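Local coordinates for putative branched chain amino acid ABC transporter, periplasmic amino acid-binding protein (Brucella ovis, PDB 4XFK), which serves as a component of an amino-acid transport system, probably as the periplasmic protein that binds branched-chain amino acids for an ABC transporter, at residues V35-G40 with E282-V287; K41-G46 with G50-I55; G307-N312 with A326-N331; G339-R344 with A350-V355. The protein carries 1 engineered substitution. All blocks are in the same frame, centred on the assembly; numbering follows the deposited sequence.

Contact 1 of 4, residues V35-G40 with E282-V287; sequences VLYQLG and EDYKKV
Tyr37 on one helix reaches across to Asp283, Tyr284 and Val287 on another, a helix-helix crossing within the periplasmic binding protein fold. The axes of the short segments come within 10.8 Å at 107°, too far apart for backbones to touch, so the single ring of Tyr37 spans most of the gap and loses the largest area to its partner.

Going along 282-287, Asp283 comes first. Its CG stands anti to the backbone N (chi1 -173°), which carries the carboxylate over to the phenol end of Tyr37. Tyr37 OH donates to Asp283 OD2 at 2.6 Å; Asp283 OD2 accepts on its anti lone pair, the one turned away from the other carboxylate oxygen. The same OD2 forms a salt bridge with Lys41, which probably stabilises the carboxylate as an anion.

Tyr284 follows and presents its ring edge to the face of Tyr37, an edge-to-face pair with centroids 4.8 Å apart and planes at 53°. Its CD1 lies over the centre of the Tyr37 ring and meets Tyr37 CG at 3.6 Å. Its own hydroxyl is hydrogen-bonded to Glu296, so its polar end is tied to a partner outside the two segments.

One helical turn after Asp283, Val287 closes the edge of Tyr37. The valine stem lies in the ring plane, with Val287 CB 3.7 Å from Tyr37 CD1, and its CG2 branch stands 3.8 Å from Tyr37 CE1.

Contact 2 of 4, residues K41-G46 with G50-I55; sequences KINEAG and GEKIQI
Hydrogen bonds dominate between Asn43 and the chain at Lys52 and Ile53. The carboxamide of Asn43 pairs with both backbone groups of one residue: Ile53 N donates to Asn43 OD1 at 2.7 Å, and Asn43 ND2 donates to Ile53 O at 3.0 Å. Both acceptors are approached in the carbonyl plane, on a lone pair, although Ile53 O is tilted somewhat from the amide plane of Asn43. Two bonds from one flat group fix its rotation, and the donor-acceptor pattern agrees with the modelled placing of OD1 and ND2.

A third bond uses the backbone of the same asparagine. Lys52 bends at chi2 (-61°), folding its chain back so that NZ reaches Asn43 O at 2.8 Å. The ammonium arrives from above the carbonyl plane, 39° out of it, while Gly46 N bonds the same oxygen at 2.9 Å from the opposite face. Asn43 O is thus gripped by a helix-terminating N-H and by a charged side chain.

Water-mediated contact lies farther along: one water donates to Gly46 O (2.8 Å) and accepts from Gly50 N (2.9 Å), bridging the two backbones.

Apolar packing is limited. The CG2 branch of Ile42 meets Ile53 CD1 at 3.6 Å, the two side chains crossing at a slant, and Ile53 continues inward to Ile14 of the neighbouring strand.

Gly46, with positive phi, ends the helix in a Schellman motif; the chain then turns back into strand 54-59, completing the beta-alpha-beta crossover from strand 13-18 by way of helix 26-44.

Contact 3 of 4, residues G307-N312 with A326-N331; sequences GEALKN and ALAIEN
The flat group between Ala309 and Ala328 is a peptide: the methyl of Ala309 sits over one face of the Ala328-Ile329 linkage. Its CB is 3.5 Å from Ile329 N and 3.6 Å from Ala328 C, so it rests on the middle of the peptide unit. A second flat group, the carboxamide of Asn312, is reached through its ND2 end. There a water accepts from Asn312 ND2 at 2.9 Å and donates to Ala328 O at 2.8 Å, while a weak bond ties the same nitrogen to Glu308 OE2.

The methyls also meet each other, with Ala309 CB 3.8 Å from Ala328 CB. In the other direction, Ala328 CB packs against Ala309 O at 3.4 Å, an oxygen already taken by Asn312 N in its own helix. Ile329 starts away from the partner helix, yet chi1 of -62° sets its CG1 beside the backbone N, on the side the Ala309 methyl approaches; Ile329 CG1 and Ala309 CB are 3.6 Å apart.

No direct hydrogen bond joins the two segments. Their proximity, 4.7 Å between the CA atoms of Ala309 and Ala328, rests on both residues having nothing larger than a methyl. Beyond them, Ile329 packs on Leu113 and Phe132 of the parallel sheet. This is close helix-helix packing through alanines, joining helix 296-312 to helix 322-331, which packs on the parallel sheet of the periplasmic binding protein fold.

Contact 4 of 4, residues G339-R344 with A350-V355; sequences GDYSMR and AKFPMV
Tyr341 and Phe352 are brought alongside by different first torsions: in the tyrosine, CG is anti to the backbone N (chi1 -165°), whereas in Phe352 it stands between the backbone N and the carbonyl carbon (chi1 46°). Both rings then point the same way, nearly parallel at 18° but slid apart to a centroid distance of 5.6 Å, so they barely overlap. The closest approaches are Tyr341 CD2 to Phe352 CB and Tyr341 CE2 to Phe352 CD2, both 3.7 Å. These values hold for one of two deposited conformers of Tyr341. In it, the hydroxyl is bonded to Phe134 O and also touches the Ala350 methyl.

Ala350 is approached by Met343 as well. Two bends in the methionine chain curl it back until its CE lies 3.9 Å from Ala350 CB.

The backbones form an antiparallel hairpin. Ser342 and Lys351 are its hydrogen-bonded pair: Ser342 N donates to Lys351 O at 3.1 Å, in the carbonyl plane, and Lys351 N donates to Ser342 O at 2.9 Å from above the carbonyl plane of Ser342. Met343 and Ala350 make the adjoining non-hydrogen-bonded pair. On the Ser342 side of the sheet, Ser342 OG rests 3.7 Å from Lys351 CB, and the lysine runs on to a salt bridge with Asp383.

Farther along, Pro353 CD meets Asp340 O at 3.4 Å. Proline has no N-H to offer that oxygen, which implies that regular pairing ends here, and the strands separate beyond a short two-bond join flanked by apolar side chains.

How the contacts relate
Contacts 1 and 2 share helix 26-44 and meet directly, tied by the Lys41-Asp283 salt bridge and by Ile55 packing on Leu36 and Leu39. Contact 2 lies at the surface and depends on polar bonds and water. Contact 3 is buried and rests mainly on methyl and isoleucine packing against helix backbone, with one bridging water; it touches contact 2 through Ile42 on Gly307, and contact 4 where Met343 packs on the backbone of Ile329. Contacts 1 and 4, both partly buried, mix aromatic packing with hydrogen bonds, side-chain in contact 1 and backbone in contact 4. Contact 4 alone is strand pairing.

Contact 1 of 4, residues V35-G40 with E282-V287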
# COMPACT_ATOMS: atom_id res chain seq x y z
N VAL A 35 9.14 2.31 -7.93
CA VAL A 35 10.14 1.27 -8.08
C VAL A 35 11.35 1.78 -8.89
O VAL A 35 12.50 1.58 -8.49
CB VAL A 35 9.52 0.00 -8.71
CG1 VAL A 35 10.60 -1.02 -9.08
CG2 VAL A 35 8.51 -0.61 -7.75
N LEU A 36 11.09 2.47 -9.99
CA LEU A 36 12.19 3.03 -10.77
C LEU A 36 12.92 4.09 -9.97
O LEU A 36 14.14 4.21 -10.06
CB LEU A 36 11.69 3.60 -12.10
CG LEU A 36 11.20 2.53 -13.08
CD1 LEU A 36 10.80 3.15 -14.41
CD2 LEU A 36 12.24 1.45 -13.28
N TYR A 37 12.19 4.87 -9.17
CA TYR A 37 12.84 5.87 -8.33
C TYR A 37 13.83 5.22 -7.35
O TYR A 37 15.00 5.59 -7.30
CB TYR A 37 11.80 6.70 -7.56
CG TYR A 37 12.40 7.65 -6.54
CD1 TYR A 37 12.74 8.95 -6.89
CD2 TYR A 37 12.58 7.25 -5.22
CE1 TYR A 37 13.28 9.82 -5.95
CE2 TYR A 37 13.11 8.12 -4.27
CZ TYR A 37 13.46 9.40 -4.64
OH TYR A 37 13.98 10.25 -3.69
N GLN A 38 13.36 4.25 -6.57
CA GLN A 38 14.21 3.73 -5.50
C GLN A 38 15.25 2.72 -5.97
O GLN A 38 16.40 2.75 -5.51
CB GLN A 38 13.40 3.20 -4.32
CG GLN A 38 14.26 2.94 -3.10
CD GLN A 38 15.00 4.19 -2.62
OE1 GLN A 38 14.47 5.29 -2.64
NE2 GLN A 38 16.24 4.01 -2.18
N LEU A 39 14.88 1.83 -6.89
CA LEU A 39 15.90 0.99 -7.50
C LEU A 39 16.89 1.86 -8.29
O LEU A 39 18.07 1.52 -8.41
CB LEU A 39 15.30 -0.09 -8.39
CG LEU A 39 14.44 -1.14 -7.70
CD1 LEU A 39 14.05 -2.22 -8.68
CD2 LEU A 39 15.17 -1.76 -6.52
N GLY A 40 16.41 2.99 -8.81
CA GLY A 40 17.30 3.94 -9.45
C GLY A 40 18.33 4.47 -8.48
O GLY A 40 19.50 4.61 -8.85
N GLU A 282 10.29 16.72 -2.39
CA GLU A 282 10.90 17.52 -3.45
C GLU A 282 11.80 16.69 -4.37
O GLU A 282 11.79 16.88 -5.59
CB GLU A 282 11.68 18.69 -2.85
CG GLU A 282 10.80 19.75 -2.18
CD GLU A 282 9.95 20.52 -3.19
OE1 GLU A 282 10.41 20.68 -4.33
OE2 GLU A 282 8.83 20.95 -2.84
N ASP A 283 12.57 15.77 -3.80
CA ASP A 283 13.45 14.95 -4.63
C ASP A 283 12.64 14.00 -5.51
O ASP A 283 12.95 13.82 -6.69
CB ASP A 283 14.44 14.15 -3.78
CG ASP A 283 15.46 13.43 -4.63
OD1 ASP A 283 16.35 14.12 -5.19
OD2 ASP A 283 15.38 12.19 -4.77
N TYR A 284 11.59 13.42 -4.95
CA TYR A 284 10.74 12.52 -5.71
C TYR A 284 10.07 13.26 -6.86
O TYR A 284 9.97 12.73 -7.97
CB TYR A 284 9.69 11.89 -4.78
CG TYR A 284 8.96 10.72 -5.39
CD1 TYR A 284 9.50 9.44 -5.32
CD2 TYR A 284 7.75 10.89 -6.05
CE1 TYR A 284 8.85 8.36 -5.88
CE2 TYR A 284 7.09 9.81 -6.61
CZ TYR A 284 7.65 8.55 -6.52
OH TYR A 284 7.02 7.45 -7.07
N LYS A 285 9.61 14.48 -6.62
CA LYS A 285 9.06 15.29 -7.71
C LYS A 285 10.11 15.62 -8.78
O LYS A 285 9.81 15.59 -9.97
CB LYS A 285 8.40 16.57 -7.18
CG LYS A 285 7.82 17.44 -8.29
CD LYS A 285 7.04 18.63 -7.77
CE LYS A 285 6.44 19.43 -8.91
NZ LYS A 285 5.60 20.56 -8.41
N LYS A 286 11.33 15.93 -8.36
CA LYS A 286 12.41 16.21 -9.30
C LYS A 286 12.61 15.03 -10.25
O LYS A 286 12.80 15.22 -11.46
CB LYS A 286 13.71 16.51 -8.56
CG LYS A 286 14.83 17.00 -9.45
CD LYS A 286 16.00 17.52 -8.64
CE LYS A 286 16.78 16.39 -7.97
NZ LYS A 286 18.13 16.85 -7.53
N VAL A 287 12.55 13.82 -9.71
CA VAL A 287 12.79 12.63 -10.51
C VAL A 287 11.57 12.19 -11.32
O VAL A 287 11.69 11.89 -12.51
CB VAL A 287 13.26 11.46 -9.62
CG1 VAL A 287 13.37 10.17 -10.44
CG2 VAL A 287 14.59 11.79 -8.94

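Contact 2 of 4, residues K41-G46 with G50-I55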
# COMPACT_ATOMS: atom_id res chain seq x y z
N LYS A 41 17.94 4.76 -7.24
CA LYS A 41 18.91 5.21 -6.24
C LYS A 41 19.94 4.12 -5.95
O LYS A 41 21.13 4.39 -5.82
CB LYS A 41 18.23 5.62 -4.92
CG LYS A 41 17.23 6.75 -5.04
CD LYS A 41 17.87 8.05 -5.49
CE LYS A 41 16.81 9.18 -5.49
NZ LYS A 41 17.34 10.48 -6.01
N ILE A 42 19.48 2.88 -5.83
CA ILE A 42 20.40 1.77 -5.58
C ILE A 42 21.37 1.64 -6.76
O ILE A 42 22.57 1.47 -6.56
CB ILE A 42 19.69 0.44 -5.30
CG1 ILE A 42 18.76 0.59 -4.09
CG2 ILE A 42 20.72 -0.67 -5.05
CD1 ILE A 42 17.92 -0.65 -3.80
N ASN A 43 20.85 1.73 -7.98
CA ASN A 43 21.72 1.64 -9.15
C ASN A 43 22.71 2.80 -9.27
O ASN A 43 23.86 2.59 -9.67
CB ASN A 43 20.90 1.44 -10.43
CG ASN A 43 20.56 -0.02 -10.64
OD1 ASN A 43 21.29 -0.89 -10.17
ND2 ASN A 43 19.47 -0.30 -11.35
N GLU A 44 22.29 4.01 -8.88
CA GLU A 44 23.21 5.16 -8.86
C GLU A 44 24.38 4.89 -7.92
O GLU A 44 25.49 5.39 -8.14
CB GLU A 44 22.48 6.44 -8.43
CG GLU A 44 21.56 7.03 -9.50
CD GLU A 44 20.64 8.11 -8.95
OE1 GLU A 44 20.96 8.70 -7.89
OE2 GLU A 44 19.58 8.37 -9.57
N ALA A 45 24.13 4.10 -6.89
CA ALA A 45 25.15 3.71 -5.92
C ALA A 45 26.02 2.53 -6.38
O ALA A 45 27.05 2.25 -5.77
CB ALA A 45 24.51 3.42 -4.57
N GLY A 46 25.63 1.87 -7.46
CA GLY A 46 26.40 0.77 -8.01
C GLY A 46 25.64 -0.54 -8.15
O GLY A 46 26.19 -1.51 -8.67
N GLY A 50 28.22 -6.05 -7.43
CA GLY A 50 29.16 -5.56 -8.43
C GLY A 50 28.58 -5.33 -9.81
O GLY A 50 29.32 -5.10 -10.77
N GLU A 51 27.25 -5.40 -9.93
CA GLU A 51 26.57 -5.15 -11.20
C GLU A 51 25.34 -4.30 -10.95
O GLU A 51 24.77 -4.33 -9.86
CB GLU A 51 26.14 -6.46 -11.86
CG GLU A 51 27.28 -7.45 -12.16
CD GLU A 51 28.25 -6.96 -13.23
OE1 GLU A 51 27.88 -6.08 -14.03
OE2 GLU A 51 29.38 -7.47 -13.28
N LYS A 52 24.90 -3.57 -11.97
CA LYS A 52 23.60 -2.91 -11.87
C LYS A 52 22.51 -3.95 -11.60
O LYS A 52 22.60 -5.08 -12.05
CB LYS A 52 23.28 -2.16 -13.16
CG LYS A 52 24.26 -1.06 -13.52
CD LYS A 52 24.36 0.03 -12.48
CE LYS A 52 25.04 1.26 -13.08
NZ LYS A 52 25.34 2.34 -12.08
N ILE A 53 21.49 -3.54 -10.85
CA ILE A 53 20.30 -4.36 -10.71
C ILE A 53 19.49 -4.21 -11.99
O ILE A 53 19.25 -3.09 -12.44
CB ILE A 53 19.46 -3.91 -9.50
CG1 ILE A 53 20.22 -4.15 -8.20
CG2 ILE A 53 18.14 -4.66 -9.46
CD1 ILE A 53 19.58 -3.52 -6.98
N GLN A 54 19.10 -5.33 -12.58
CA GLN A 54 18.26 -5.31 -13.76
C GLN A 54 16.80 -5.27 -13.37
O GLN A 54 16.34 -6.05 -12.53
CB GLN A 54 18.53 -6.53 -14.63
CG GLN A 54 19.92 -6.52 -15.22
CD GLN A 54 20.25 -7.77 -16.00
OE1 GLN A 54 19.39 -8.36 -16.65
NE2 GLN A 54 21.50 -8.19 -15.92
N ILE A 55 16.07 -4.34 -13.98
CA ILE A 55 14.66 -4.16 -13.70
C ILE A 55 13.89 -4.70 -14.89
O ILE A 55 13.93 -4.14 -15.97
CB ILE A 55 14.33 -2.68 -13.47
CG1 ILE A 55 15.26 -2.08 -12.41
CG2 ILE A 55 12.88 -2.52 -13.06
CD1 ILE A 55 15.12 -0.59 -12.25
O HOH W 1 27.00 -3.49 -6.81

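Contact 3 of 4, residues G307-N312 with A326-N331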
# COMPACT_ATOMS: atom_id res chain seq x y z
N GLY A 307 17.03 -2.16 0.24
CA GLY A 307 18.38 -1.72 -0.07
C GLY A 307 19.32 -1.83 1.12
O GLY A 307 20.50 -2.17 0.98
N GLU A 308 18.79 -1.55 2.30
CA GLU A 308 19.57 -1.69 3.52
C GLU A 308 19.93 -3.16 3.75
O GLU A 308 21.07 -3.48 4.10
CB GLU A 308 18.82 -1.10 4.71
CG GLU A 308 19.43 -1.40 6.07
CD GLU A 308 20.74 -0.67 6.32
OE1 GLU A 308 21.09 0.24 5.54
OE2 GLU A 308 21.41 -1.03 7.32
N ALA A 309 18.97 -4.05 3.54
CA ALA A 309 19.22 -5.49 3.62
C ALA A 309 20.35 -5.91 2.67
O ALA A 309 21.24 -6.67 3.06
CB ALA A 309 17.96 -6.26 3.30
N LEU A 310 20.32 -5.41 1.44
CA LEU A 310 21.33 -5.77 0.47
C LEU A 310 22.73 -5.37 0.94
O LEU A 310 23.70 -6.10 0.72
CB LEU A 310 21.04 -5.14 -0.89
CG LEU A 310 19.85 -5.69 -1.68
CD1 LEU A 310 19.73 -4.97 -3.03
CD2 LEU A 310 19.94 -7.20 -1.87
N LYS A 311 22.82 -4.23 1.61
CA LYS A 311 24.11 -3.76 2.14
C LYS A 311 24.64 -4.71 3.21
O LYS A 311 25.85 -4.74 3.47
CB LYS A 311 23.98 -2.36 2.75
CG LYS A 311 23.63 -1.27 1.76
CD LYS A 311 23.52 0.08 2.46
CE LYS A 311 23.07 1.14 1.48
NZ LYS A 311 22.97 2.47 2.15
N ASN A 312 23.75 -5.46 3.85
CA ASN A 312 24.12 -6.28 5.01
C ASN A 312 24.35 -7.74 4.66
O ASN A 312 24.74 -8.53 5.52
CB ASN A 312 23.08 -6.15 6.12
CG ASN A 312 22.97 -4.73 6.64
OD1 ASN A 312 23.91 -3.95 6.53
ND2 ASN A 312 21.81 -4.39 7.18
N ALA A 326 16.64 -12.64 2.34
CA ALA A 326 15.45 -12.67 3.20
C ALA A 326 15.81 -12.45 4.67
O ALA A 326 15.16 -11.66 5.36
CB ALA A 326 14.71 -13.99 3.02
N LEU A 327 16.83 -13.15 5.14
CA LEU A 327 17.27 -12.98 6.53
C LEU A 327 17.76 -11.55 6.76
O LEU A 327 17.50 -10.97 7.80
CB LEU A 327 18.36 -14.00 6.88
CG LEU A 327 17.90 -15.45 6.87
CD1 LEU A 327 19.11 -16.39 6.93
CD2 LEU A 327 16.94 -15.74 8.01
N ALA A 328 18.46 -10.99 5.78
CA ALA A 328 18.92 -9.62 5.92
C ALA A 328 17.74 -8.64 6.01
O ALA A 328 17.81 -7.66 6.74
CB ALA A 328 19.87 -9.24 4.79
N ILE A 329 16.66 -8.90 5.28
CA ILE A 329 15.48 -8.03 5.38
C ILE A 329 14.90 -8.12 6.79
O ILE A 329 14.59 -7.10 7.39
CB ILE A 329 14.39 -8.38 4.34
CG1 ILE A 329 14.91 -8.20 2.91
CG2 ILE A 329 13.16 -7.49 4.56
CD1 ILE A 329 13.99 -8.81 1.86
N GLU A 330 14.78 -9.33 7.32
CA GLU A 330 14.30 -9.52 8.69
C GLU A 330 15.11 -8.72 9.69
O GLU A 330 14.57 -8.20 10.67
CB GLU A 330 14.34 -10.99 9.08
CG GLU A 330 13.33 -11.86 8.37
CD GLU A 330 13.29 -13.28 8.92
OE1 GLU A 330 14.32 -13.74 9.45
OE2 GLU A 330 12.23 -13.92 8.85
N ASN A 331 16.43 -8.66 9.47
CA ASN A 331 17.35 -8.05 10.42
C ASN A 331 17.57 -6.56 10.20
O ASN A 331 18.22 -5.91 11.02
CB ASN A 331 18.71 -8.75 10.36
CG ASN A 331 18.64 -10.23 10.68
OD1 ASN A 331 17.75 -10.68 11.38
ND2 ASN A 331 19.61 -10.98 10.18
O HOH W 2 20.22 -6.80 7.76

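Contact 4 of 4, residues G339-R344 with A350-V355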
# COMPACT_ATOMS: atom_id res chain seq x y z
N GLY A 339 10.77 8.29 9.22
CA GLY A 339 11.24 7.70 10.47
C GLY A 339 11.64 6.25 10.30
O GLY A 339 11.95 5.80 9.19
N ASP A 340 11.60 5.51 11.40
CA ASP A 340 12.12 4.16 11.39
C ASP A 340 11.23 3.18 10.65
O ASP A 340 10.00 3.22 10.75
CB ASP A 340 12.36 3.67 12.82
CG ASP A 340 13.54 4.36 13.47
OD1 ASP A 340 14.50 4.71 12.74
OD2 ASP A 340 13.50 4.56 14.70
N TYR A 341 11.89 2.31 9.90
CA TYR A 341 11.23 1.27 9.18
C TYR A 341 11.97 -0.05 9.46
O TYR A 341 13.20 -0.10 9.37
CB TYR A 341 11.30 1.67 7.72
CG TYR A 341 10.40 0.93 6.82
CD1 TYR A 341 10.74 -0.34 6.40
CD2 TYR A 341 9.23 1.50 6.35
CE1 TYR A 341 9.95 -1.03 5.56
CE2 TYR A 341 8.41 0.80 5.50
CZ TYR A 341 8.79 -0.47 5.11
OH TYR A 341 8.02 -1.21 4.27
N SER A 342 11.24 -1.09 9.82
CA SER A 342 11.85 -2.40 10.08
C SER A 342 10.88 -3.50 9.67
O SER A 342 9.79 -3.21 9.17
CB SER A 342 12.26 -2.54 11.55
OG SER A 342 11.13 -2.46 12.41
N MET A 343 11.27 -4.75 9.89
CA MET A 343 10.47 -5.89 9.44
C MET A 343 10.21 -6.84 10.59
O MET A 343 11.14 -7.26 11.28
CB MET A 343 11.22 -6.63 8.33
CG MET A 343 10.47 -7.83 7.77
SD MET A 343 8.87 -7.42 7.04
CE MET A 343 9.37 -6.33 5.71
N ARG A 344 8.95 -7.21 10.80
CA ARG A 344 8.62 -8.20 11.82
C ARG A 344 8.87 -9.60 11.28
O ARG A 344 8.38 -9.97 10.21
CB ARG A 344 7.18 -8.04 12.28
CG ARG A 344 6.82 -9.01 13.38
CD ARG A 344 5.57 -8.54 14.11
NE ARG A 344 4.41 -8.52 13.21
CZ ARG A 344 3.25 -7.94 13.52
NH1 ARG A 344 3.11 -7.31 14.67
NH2 ARG A 344 2.24 -7.98 12.66
N ALA A 350 5.93 -5.29 7.66
CA ALA A 350 6.81 -4.19 8.03
C ALA A 350 6.20 -3.32 9.13
O ALA A 350 4.97 -3.20 9.23
CB ALA A 350 7.17 -3.34 6.82
N LYS A 351 7.08 -2.74 9.94
CA LYS A 351 6.73 -1.85 11.04
C LYS A 351 7.17 -0.44 10.68
O LYS A 351 8.34 -0.22 10.36
CB LYS A 351 7.41 -2.30 12.34
CG LYS A 351 7.01 -1.46 13.54
CD LYS A 351 7.19 -2.22 14.84
CE LYS A 351 8.62 -2.26 15.27
NZ LYS A 351 8.69 -2.87 16.64
N PHE A 352 6.24 0.51 10.73
CA PHE A 352 6.50 1.87 10.28
C PHE A 352 5.41 2.79 10.82
O PHE A 352 4.33 2.32 11.17
CB PHE A 352 6.49 1.92 8.74
CG PHE A 352 5.34 1.19 8.12
CD1 PHE A 352 4.07 1.78 8.08
CD2 PHE A 352 5.50 -0.09 7.61
CE1 PHE A 352 2.99 1.10 7.57
CE2 PHE A 352 4.41 -0.77 7.08
CZ PHE A 352 3.16 -0.17 7.06
N PRO A 353 5.68 4.10 10.90
CA PRO A 353 4.65 5.03 11.37
C PRO A 353 3.52 5.24 10.36
O PRO A 353 3.69 5.02 9.15
CB PRO A 353 5.42 6.35 11.57
CG PRO A 353 6.85 6.03 11.40
CD PRO A 353 6.96 4.76 10.63
N MET A 354 2.37 5.68 10.87
CA MET A 354 1.22 6.05 10.05
C MET A 354 0.79 7.47 10.38
O MET A 354 0.81 7.89 11.53
CB MET A 354 0.06 5.08 10.30
CG MET A 354 0.30 3.68 9.73
SD MET A 354 0.35 3.64 7.91
CE MET A 354 -1.39 3.83 7.54
N VAL A 355 0.40 8.21 9.35
CA VAL A 355 0.02 9.60 9.49
C VAL A 355 -1.42 9.77 9.05
O VAL A 355 -1.77 9.46 7.91
CB VAL A 355 0.90 10.49 8.61
CG1 VAL A 355 0.65 11.96 8.91
CG2 VAL A 355 2.34 10.14 8.82